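Side-chain contacts in methyltransferase (Bacteroides thetaiotaomicron, PDB 3FQ6), which probably transfers methyl groups from S-adenosylmethionine, as part of a tetrapyrrole-methylase-family enzyme of which this construct is one domain: residues V7-A12 with T73-I78; H53-T58 with I106-A111; H82-R87 with E95-T100. One frame throughout, in Å; residues are numbered along the deposited sequence.

How the contacts relate
The three contacts clothe one mixed sheet from its two faces. Contact 1 sets helix 6-12 against one face, while contacts 2 and 3 bring helices 55-66 and 90-99 to the other. Strand 71-77 lies between the two strands used by contacts 2 and 3. It probably bonds to the first from S75 N to V107 O (2.8 Å), and it joins the second by a salt bridge from R76 NH2 to E84 OE2 (2.6 Å). The contact centres are about 10 to 12 Å apart. Contacts 2 and 3 meet where L55 CD2 lies 4.1 Å from F97 CD1. No ligand takes part in any of them.

Contact 1 of 3, residues V7-A12 with T73-I78; sequences VPALVA and TVSREI
The methyl of A9 meets the hydroxymethyl group of S75, and this small pair carries most of the contact between helix 6-12 and strand 71-77. A9 CB lies 3.5 Å from S75 OG and 4.1 Å from S75 CB, a van der Waals contact of a methyl with a hydroxyl oxygen. S75 already points at the helix, and its torsion, with OG anti to the carbonyl carbon (chi1 -64°), brings the oxygen rather than the bare CB nearest to A9. Small side chains such as alanine and serine suit positions where the backbones come this close, the CA atoms of A9 and S75 being 6.5 Å apart. Two residues earlier on the strand, T73 points to the same face, but its OG1 is 4.4 Å from A9 O, too far for a hydrogen bond.

Further out, A9 also touches V107 of the adjoining strand 105-110, so its methyl rests on two strands at once. Alternation along strand 71-77 sends V74 and R76 to the opposite face, where they pack on F97. At the end of the helical segment, the carbonyl oxygen of A12 accepts a hydrogen bond from R87 NH1, a second tie between the helix and the sheet. Within the helix, A12 N bonds to P8 O at 3.0 Å, a regular turn that carries A9 on its sheet-facing side. Between the two segments themselves no hydrogen bond forms, so this attachment rests on close fit and dispersion, with little directional force to fix the helix against the strand.

Contact 2 of 3, residues H53-T58 with I106-A111; sequences HRLLKT and IVIVLA
L55 and T58 pack against I106 and I108 in a buried helix-on-sheet contact, apolar where the side chains touch, in which the start of helix 55-66 covers the central strand 105-110. The strand offers every second residue to this face, and the helix answers with two residues three apart, which fall on the same side of the helix. L55 does most of the work by spreading its two methyls. Its CD2 reaches I106 CD1 at 3.6 Å, while CD1 lies 3.9 Å from I108 CD1. Since CG of L55 is anti to the backbone N (chi1 175°), the fork is carried out from the helix and shares its methyls between the two isoleucines, crossing them at a slant. I106 CG2 lies near both prongs, 4.1 Å from L55 CD2. An alanine in place of L55 is likely to open a gap over I106 and I108 and leave both CD1 methyls without their main partner on this helix.

T58 adds a lighter touch, its CG2 coming 4.1 Å from I108 CD1. Threonine suits this buried position because its two branches serve different neighbours: the methyl turns to the core, while OG1 is satisfied by a hydrogen bond with E50 OE1. The other oxygen of that carboxylate, E50 OE2, forms a salt bridge with R54, so E50 ties down the helix start from two residues. L55 extends the same apolar layer to V74. Branched side chains meeting through methyls imply a contact driven by the hydrophobic effect and by shape, with the one buried hydroxyl bonded to E50.

Contact 3 of 3, residues H82-R87 with E95-T100; sequences HEETVR and EHFTAT
V86 and H96 meet because each sends a branch out anti to its backbone N: CG1 of V86 (chi1 -178°) and CG of H96. F97 turns the other way, with CG anti to the carbonyl carbon, and this swings its ring round to the strand. The V86 methyl CG1 sits over the imidazole of H96, 4.0 Å from the ring centroid and 13° off the normal, a clear CH-pi contact. CG2 lies over the same face, 3.9 Å from H96 NE2, and also reaches F97 CZ at 3.8 Å, approaching that ring obliquely. Valine fits here: its forked end covers the imidazole and still touches the phenyl ring. The rings also meet each other, H96 CD2 standing 3.3 Å above the middle of the F97 plane.

E84 lies at the edge of F97, its OE2 4.2 Å from CE1, with carboxylate and ring planes 69° apart. The stronger hold on that oxygen is its salt bridge to R76. F97, the buried member of the group, is also touched by L59 and P102.

Strand 83-87 borders the sheet, and this contact closes helix 90-99 back over it. Aliphatic and aromatic packing does the joining; the carboxylate near H96 NE2 (4.7 Å from E84 OE2) might favour a protonated imidazole, though its pairing with R76 would probably weaken any such effect.

Contact 1 of 3, residues V7-A12 with T73-I78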
loop_
_atom_site.group_PDB
_atom_site.type_symbol
_atom_site.label_atom_id
_atom_site.label_comp_id
_atom_site.label_asym_id
_atom_site.label_seq_id
_atom_site.Cartn_x
_atom_site.Cartn_y
_atom_site.Cartn_z
ATOM N N VAL A 7 4.002 -0.133 11.748
ATOM C CA VAL A 7 3.182 0.267 12.874
ATOM C C VAL A 7 2.956 1.790 12.849
ATOM O O VAL A 7 1.791 2.216 12.866
ATOM C CB VAL A 7 3.761 -0.226 14.252
ATOM C CG1 VAL A 7 2.878 0.252 15.400
ATOM C CG2 VAL A 7 3.903 -1.760 14.287
ATOM N N PRO A 8 4.046 2.619 12.799
ATOM C CA PRO A 8 3.777 4.073 12.659
ATOM C C PRO A 8 2.830 4.386 11.482
ATOM O O PRO A 8 1.890 5.169 11.641
ATOM C CB PRO A 8 5.170 4.665 12.434
ATOM C CG PRO A 8 6.105 3.714 13.211
ATOM C CD PRO A 8 5.483 2.344 13.098
ATOM N N ALA A 9 3.045 3.742 10.336
ATOM C CA ALA A 9 2.158 3.921 9.167
ATOM C C ALA A 9 0.728 3.418 9.397
ATOM O O ALA A 9 -0.236 4.017 8.909
ATOM C CB ALA A 9 2.761 3.282 7.907
ATOM N N LEU A 10 0.591 2.319 10.135
ATOM C CA LEU A 10 -0.735 1.777 10.429
ATOM C C LEU A 10 -1.561 2.794 11.205
ATOM O O LEU A 10 -2.650 3.148 10.782
ATOM C CB LEU A 10 -0.658 0.471 11.200
ATOM C CG LEU A 10 -1.684 -0.602 10.826
ATOM C CD1 LEU A 10 -2.029 -1.353 12.067
ATOM C CD2 LEU A 10 -2.961 -0.096 10.160
ATOM N N VAL A 11 -1.000 3.283 12.305
ATOM C CA VAL A 11 -1.625 4.298 13.147
ATOM C C VAL A 11 -1.942 5.557 12.366
ATOM O O VAL A 11 -3.036 6.113 12.516
ATOM C CB VAL A 11 -0.685 4.699 14.304
ATOM C CG1 VAL A 11 -1.368 5.675 15.231
ATOM C CG2 VAL A 11 -0.182 3.449 15.050
ATOM N N ALA A 12 -0.980 6.006 11.549
ATOM C CA ALA A 12 -1.079 7.281 10.841
ATOM C C ALA A 12 -2.115 7.263 9.703
ATOM O O ALA A 12 -2.647 8.315 9.314
ATOM C CB ALA A 12 0.276 7.676 10.298
ATOM N N THR A 73 -2.827 4.533 2.180
ATOM C CA THR A 73 -1.720 5.475 2.403
ATOM C C THR A 73 -0.389 4.879 1.977
ATOM O O THR A 73 -0.195 3.614 1.982
ATOM C CB THR A 73 -1.619 5.945 3.876
ATOM O OG1 THR A 73 -1.032 4.903 4.645
ATOM C CG2 THR A 73 -2.977 6.272 4.463
ATOM N N VAL A 74 0.539 5.771 1.608
ATOM C CA VAL A 74 1.922 5.370 1.225
ATOM C C VAL A 74 2.847 6.147 2.117
ATOM O O VAL A 74 2.739 7.388 2.219
ATOM C CB VAL A 74 2.249 5.698 -0.289
ATOM C CG1 VAL A 74 3.680 5.382 -0.627
ATOM C CG2 VAL A 74 1.277 4.980 -1.267
ATOM N N SER A 75 3.732 5.429 2.795
ATOM C CA SER A 75 4.740 6.053 3.610
ATOM C C SER A 75 6.067 5.758 2.983
ATOM O O SER A 75 6.357 4.607 2.627
ATOM C CB SER A 75 4.695 5.464 5.006
ATOM O OG SER A 75 3.447 5.792 5.572
ATOM N N ARG A 76 6.858 6.807 2.809
ATOM C CA ARG A 76 8.171 6.709 2.180
ATOM C C ARG A 76 9.195 7.312 3.118
ATOM O O ARG A 76 9.111 8.511 3.393
ATOM C CB ARG A 76 8.230 7.527 0.883
ATOM C CG ARG A 76 7.486 7.004 -0.302
ATOM C CD ARG A 76 7.624 8.006 -1.476
ATOM N NE ARG A 76 9.004 8.429 -1.729
ATOM C CZ ARG A 76 9.383 9.636 -2.173
ATOM N NH1 ARG A 76 10.676 9.892 -2.374
ATOM N NH2 ARG A 76 8.498 10.594 -2.400
ATOM N N GLU A 77 10.129 6.475 3.607
ATOM C CA GLU A 77 11.405 6.911 4.226
ATOM C C GLU A 77 12.236 7.403 3.083
ATOM O O GLU A 77 12.710 6.586 2.307
ATOM C CB GLU A 77 12.196 5.735 4.786
ATOM C CG GLU A 77 11.496 4.849 5.750
ATOM C CD GLU A 77 11.921 5.117 7.151
ATOM O OE1 GLU A 77 11.023 5.159 8.023
ATOM O OE2 GLU A 77 13.147 5.303 7.379
ATOM N N ILE A 78 12.427 8.709 2.954
ATOM C CA ILE A 78 13.213 9.233 1.843
ATOM C C ILE A 78 14.675 9.272 2.222
ATOM O O ILE A 78 15.550 9.304 1.369
ATOM C CB ILE A 78 12.712 10.607 1.388
ATOM C CG1 ILE A 78 11.278 10.468 0.860
ATOM C CG2 ILE A 78 13.643 11.179 0.315
ATOM C CD1 ILE A 78 10.546 11.763 0.623
#

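Contact 2 of 3, residues H53-T58 with I106-A111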
loop_
_atom_site.group_PDB
_atom_site.type_symbol
_atom_site.label_atom_id
_atom_site.label_comp_id
_atom_site.label_asym_id
_atom_site.label_seq_id
_atom_site.Cartn_x
_atom_site.Cartn_y
_atom_site.Cartn_z
ATOM N N HIS A 53 10.792 1.459 -7.183
ATOM C CA HIS A 53 10.683 1.284 -8.632
ATOM C C HIS A 53 9.431 0.499 -8.989
ATOM O O HIS A 53 8.897 0.647 -10.069
ATOM C CB HIS A 53 11.919 0.586 -9.209
ATOM C CG HIS A 53 13.196 1.073 -8.601
ATOM N ND1 HIS A 53 13.581 2.401 -8.640
ATOM C CD2 HIS A 53 14.151 0.429 -7.888
ATOM C CE1 HIS A 53 14.726 2.548 -7.998
ATOM N NE2 HIS A 53 15.098 1.366 -7.534
ATOM N N ARG A 54 8.947 -0.318 -8.078
ATOM C CA ARG A 54 7.798 -1.126 -8.406
ATOM C C ARG A 54 6.512 -0.530 -7.939
ATOM O O ARG A 54 5.469 -1.052 -8.230
ATOM C CB ARG A 54 7.958 -2.532 -7.857
ATOM C CG ARG A 54 8.214 -3.520 -8.932
ATOM C CD ARG A 54 8.652 -4.797 -8.308
ATOM N NE ARG A 54 10.089 -4.780 -7.986
ATOM C CZ ARG A 54 10.603 -4.769 -6.756
ATOM N NH1 ARG A 54 11.931 -4.759 -6.613
ATOM N NH2 ARG A 54 9.805 -4.769 -5.672
ATOM N N LEU A 55 6.593 0.593 -7.255
ATOM C CA LEU A 55 5.452 1.128 -6.539
ATOM C C LEU A 55 4.255 1.436 -7.413
ATOM O O LEU A 55 3.132 1.071 -7.054
ATOM C CB LEU A 55 5.845 2.361 -5.721
ATOM C CG LEU A 55 4.683 3.105 -5.007
ATOM C CD1 LEU A 55 3.837 2.193 -4.120
ATOM C CD2 LEU A 55 5.182 4.279 -4.183
ATOM N N LEU A 56 4.466 2.132 -8.520
ATOM C CA LEU A 56 3.370 2.591 -9.369
ATOM C C LEU A 56 2.629 1.428 -10.056
ATOM O O LEU A 56 1.398 1.455 -10.182
ATOM C CB LEU A 56 3.902 3.526 -10.455
ATOM C CG LEU A 56 3.109 4.749 -10.964
ATOM C CD1 LEU A 56 3.330 4.872 -12.450
ATOM C CD2 LEU A 56 1.588 4.803 -10.625
ATOM N N LYS A 57 3.374 0.422 -10.527
ATOM C CA LYS A 57 2.756 -0.768 -11.104
ATOM C C LYS A 57 1.848 -1.440 -10.087
ATOM O O LYS A 57 0.773 -1.919 -10.423
ATOM C CB LYS A 57 3.816 -1.744 -11.551
ATOM C CG LYS A 57 3.257 -3.047 -12.082
ATOM C CD LYS A 57 4.103 -3.575 -13.264
ATOM C CE LYS A 57 3.754 -5.007 -13.601
ATOM N NZ LYS A 57 4.517 -5.436 -14.819
ATOM N N THR A 58 2.284 -1.446 -8.829
ATOM C CA THR A 58 1.539 -2.083 -7.770
ATOM C C THR A 58 0.256 -1.320 -7.437
ATOM O O THR A 58 -0.819 -1.919 -7.337
ATOM C CB THR A 58 2.451 -2.253 -6.564
ATOM O OG1 THR A 58 3.385 -3.279 -6.878
ATOM C CG2 THR A 58 1.692 -2.619 -5.290
ATOM N N ILE A 106 9.171 2.004 1.229
ATOM C CA ILE A 106 7.746 2.220 1.120
ATOM C C ILE A 106 6.938 1.275 2.006
ATOM O O ILE A 106 7.212 0.069 2.076
ATOM C CB ILE A 106 7.268 1.990 -0.310
ATOM C CG1 ILE A 106 8.302 2.501 -1.329
ATOM C CG2 ILE A 106 5.848 2.563 -0.491
ATOM C CD1 ILE A 106 8.007 3.809 -1.972
ATOM N N VAL A 107 5.929 1.822 2.667
ATOM C CA VAL A 107 4.876 1.015 3.268
ATOM C C VAL A 107 3.510 1.493 2.733
ATOM O O VAL A 107 3.206 2.689 2.734
ATOM C CB VAL A 107 4.949 1.059 4.835
ATOM C CG1 VAL A 107 3.705 0.381 5.518
ATOM C CG2 VAL A 107 6.308 0.480 5.334
ATOM N N ILE A 108 2.712 0.556 2.241
ATOM C CA ILE A 108 1.343 0.825 1.816
ATOM C C ILE A 108 0.376 0.212 2.872
ATOM O O ILE A 108 0.536 -0.938 3.289
ATOM C CB ILE A 108 1.041 0.235 0.405
ATOM C CG1 ILE A 108 2.155 0.557 -0.605
ATOM C CG2 ILE A 108 -0.334 0.690 -0.152
ATOM C CD1 ILE A 108 2.215 -0.479 -1.784
ATOM N N VAL A 109 -0.591 1.011 3.315
ATOM C CA VAL A 109 -1.626 0.582 4.215
ATOM C C VAL A 109 -2.909 0.705 3.394
ATOM O O VAL A 109 -3.246 1.792 2.909
ATOM C CB VAL A 109 -1.681 1.434 5.529
ATOM C CG1 VAL A 109 -2.811 0.979 6.412
ATOM C CG2 VAL A 109 -0.362 1.329 6.326
ATOM N N LEU A 110 -3.593 -0.424 3.209
ATOM C CA LEU A 110 -4.742 -0.506 2.314
ATOM C C LEU A 110 -6.050 -0.844 3.056
ATOM O O LEU A 110 -6.126 -1.854 3.759
ATOM C CB LEU A 110 -4.429 -1.536 1.203
ATOM C CG LEU A 110 -5.532 -1.853 0.168
ATOM C CD1 LEU A 110 -5.785 -0.708 -0.792
ATOM C CD2 LEU A 110 -5.171 -3.130 -0.590
ATOM N N ALA A 111 -7.065 0.005 2.927
ATOM C CA ALA A 111 -8.413 -0.314 3.457
ATOM C C ALA A 111 -8.924 -1.705 3.012
ATOM O O ALA A 111 -8.707 -2.135 1.842
ATOM C CB ALA A 111 -9.420 0.746 3.056
#

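Contact 3 of 3, residues H82-R87 with E95-T100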
loop_
_atom_site.group_PDB
_atom_site.type_symbol
_atom_site.label_atom_id
_atom_site.label_comp_id
_atom_site.label_asym_id
_atom_site.label_seq_id
_atom_site.Cartn_x
_atom_site.Cartn_y
_atom_site.Cartn_z
ATOM N N HIS A 82 14.326 12.218 6.627
ATOM C CA HIS A 82 13.208 12.722 5.863
ATOM C C HIS A 82 12.185 11.650 5.495
ATOM O O HIS A 82 12.539 10.611 4.923
ATOM C CB HIS A 82 13.746 13.438 4.620
ATOM C CG HIS A 82 12.690 14.044 3.754
ATOM N ND1 HIS A 82 12.892 14.313 2.418
ATOM C CD2 HIS A 82 11.416 14.421 4.021
ATOM C CE1 HIS A 82 11.793 14.830 1.897
ATOM N NE2 HIS A 82 10.882 14.909 2.851
ATOM N N GLU A 83 10.913 11.904 5.813
ATOM C CA GLU A 83 9.829 10.979 5.438
ATOM C C GLU A 83 8.477 11.662 5.118
ATOM O O GLU A 83 8.194 12.772 5.566
ATOM C CB GLU A 83 9.662 9.900 6.506
ATOM C CG GLU A 83 9.133 10.447 7.831
ATOM C CD GLU A 83 9.525 9.595 9.028
ATOM O OE1 GLU A 83 9.974 10.174 10.041
ATOM O OE2 GLU A 83 9.388 8.351 8.952
ATOM N N GLU A 84 7.643 10.968 4.353
ATOM C CA GLU A 84 6.365 11.521 3.917
ATOM C C GLU A 84 5.233 10.489 3.915
ATOM O O GLU A 84 5.470 9.282 3.798
ATOM C CB GLU A 84 6.493 12.145 2.524
ATOM C CG GLU A 84 6.703 11.109 1.421
ATOM C CD GLU A 84 6.597 11.697 0.029
ATOM O OE1 GLU A 84 6.760 12.936 -0.092
ATOM O OE2 GLU A 84 6.377 10.927 -0.943
ATOM N N THR A 85 4.001 10.996 4.034
ATOM C CA THR A 85 2.783 10.199 3.996
ATOM C C THR A 85 1.927 10.748 2.869
ATOM O O THR A 85 1.788 11.962 2.712
ATOM C CB THR A 85 2.021 10.319 5.310
ATOM O OG1 THR A 85 2.957 10.313 6.389
ATOM C CG2 THR A 85 1.056 9.203 5.483
ATOM N N VAL A 86 1.390 9.842 2.060
ATOM C CA VAL A 86 0.453 10.223 1.002
ATOM C C VAL A 86 -0.821 9.420 1.193
ATOM O O VAL A 86 -0.774 8.215 1.392
ATOM C CB VAL A 86 1.068 10.041 -0.398
ATOM C CG1 VAL A 86 0.087 10.489 -1.504
ATOM C CG2 VAL A 86 2.439 10.813 -0.488
ATOM N N ARG A 87 -1.939 10.135 1.218
ATOM C CA ARG A 87 -3.253 9.590 1.539
ATOM C C ARG A 87 -4.248 9.813 0.415
ATOM O O ARG A 87 -4.145 10.799 -0.323
ATOM C CB ARG A 87 -3.805 10.242 2.805
ATOM C CG ARG A 87 -3.566 9.386 4.009
ATOM C CD ARG A 87 -4.428 9.736 5.223
ATOM N NE ARG A 87 -3.535 9.819 6.375
ATOM C CZ ARG A 87 -2.838 10.914 6.675
ATOM N NH1 ARG A 87 -2.023 10.916 7.733
ATOM N NH2 ARG A 87 -2.968 12.021 5.922
ATOM N N GLU A 95 -2.298 8.882 -9.511
ATOM C CA GLU A 95 -1.986 10.215 -10.048
ATOM C C GLU A 95 -0.786 10.792 -9.350
ATOM O O GLU A 95 0.071 11.396 -9.971
ATOM C CB GLU A 95 -3.145 11.198 -9.926
ATOM C CG GLU A 95 -4.026 11.255 -11.159
ATOM C CD GLU A 95 -3.265 11.655 -12.428
ATOM O OE1 GLU A 95 -2.480 12.642 -12.382
ATOM O OE2 GLU A 95 -3.458 10.979 -13.474
ATOM N N HIS A 96 -0.703 10.588 -8.046
ATOM C CA HIS A 96 0.380 11.206 -7.301
ATOM C C HIS A 96 1.729 10.652 -7.726
ATOM O O HIS A 96 2.665 11.402 -7.905
ATOM C CB HIS A 96 0.209 11.010 -5.798
ATOM C CG HIS A 96 1.288 11.661 -5.006
ATOM N ND1 HIS A 96 1.154 12.921 -4.464
ATOM C CD2 HIS A 96 2.546 11.256 -4.718
ATOM C CE1 HIS A 96 2.281 13.259 -3.873
ATOM N NE2 HIS A 96 3.140 12.265 -4.012
ATOM N N PHE A 97 1.826 9.336 -7.877
ATOM C CA PHE A 97 3.124 8.739 -8.122
ATOM C C PHE A 97 3.431 8.523 -9.580
ATOM O O PHE A 97 4.459 7.963 -9.902
ATOM C CB PHE A 97 3.333 7.475 -7.288
ATOM C CG PHE A 97 3.482 7.763 -5.832
ATOM C CD1 PHE A 97 4.704 8.199 -5.320
ATOM C CD2 PHE A 97 2.385 7.650 -4.967
ATOM C CE1 PHE A 97 4.856 8.497 -3.962
ATOM C CE2 PHE A 97 2.517 7.933 -3.601
ATOM C CZ PHE A 97 3.765 8.370 -3.100
ATOM N N THR A 98 2.547 8.976 -10.455
ATOM C CA THR A 98 2.876 9.055 -11.869
ATOM C C THR A 98 3.707 10.322 -12.068
ATOM O O THR A 98 4.697 10.324 -12.817
ATOM C CB THR A 98 1.612 9.046 -12.745
ATOM O OG1 THR A 98 0.967 7.781 -12.599
ATOM C CG2 THR A 98 1.936 9.298 -14.235
ATOM N N ALA A 99 3.299 11.387 -11.371
ATOM C CA ALA A 99 4.054 12.643 -11.306
ATOM C C ALA A 99 5.552 12.444 -10.894
ATOM O O ALA A 99 6.440 12.455 -11.766
ATOM C CB ALA A 99 3.327 13.660 -10.374
ATOM N N THR A 100 5.802 12.220 -9.591
ATOM C CA THR A 100 7.164 12.126 -9.016
ATOM C C THR A 100 7.709 10.688 -8.906
ATOM O O THR A 100 6.954 9.767 -8.559
ATOM C CB THR A 100 7.201 12.753 -7.588
ATOM O OG1 THR A 100 6.181 12.155 -6.779
ATOM C CG2 THR A 100 7.009 14.285 -7.626
#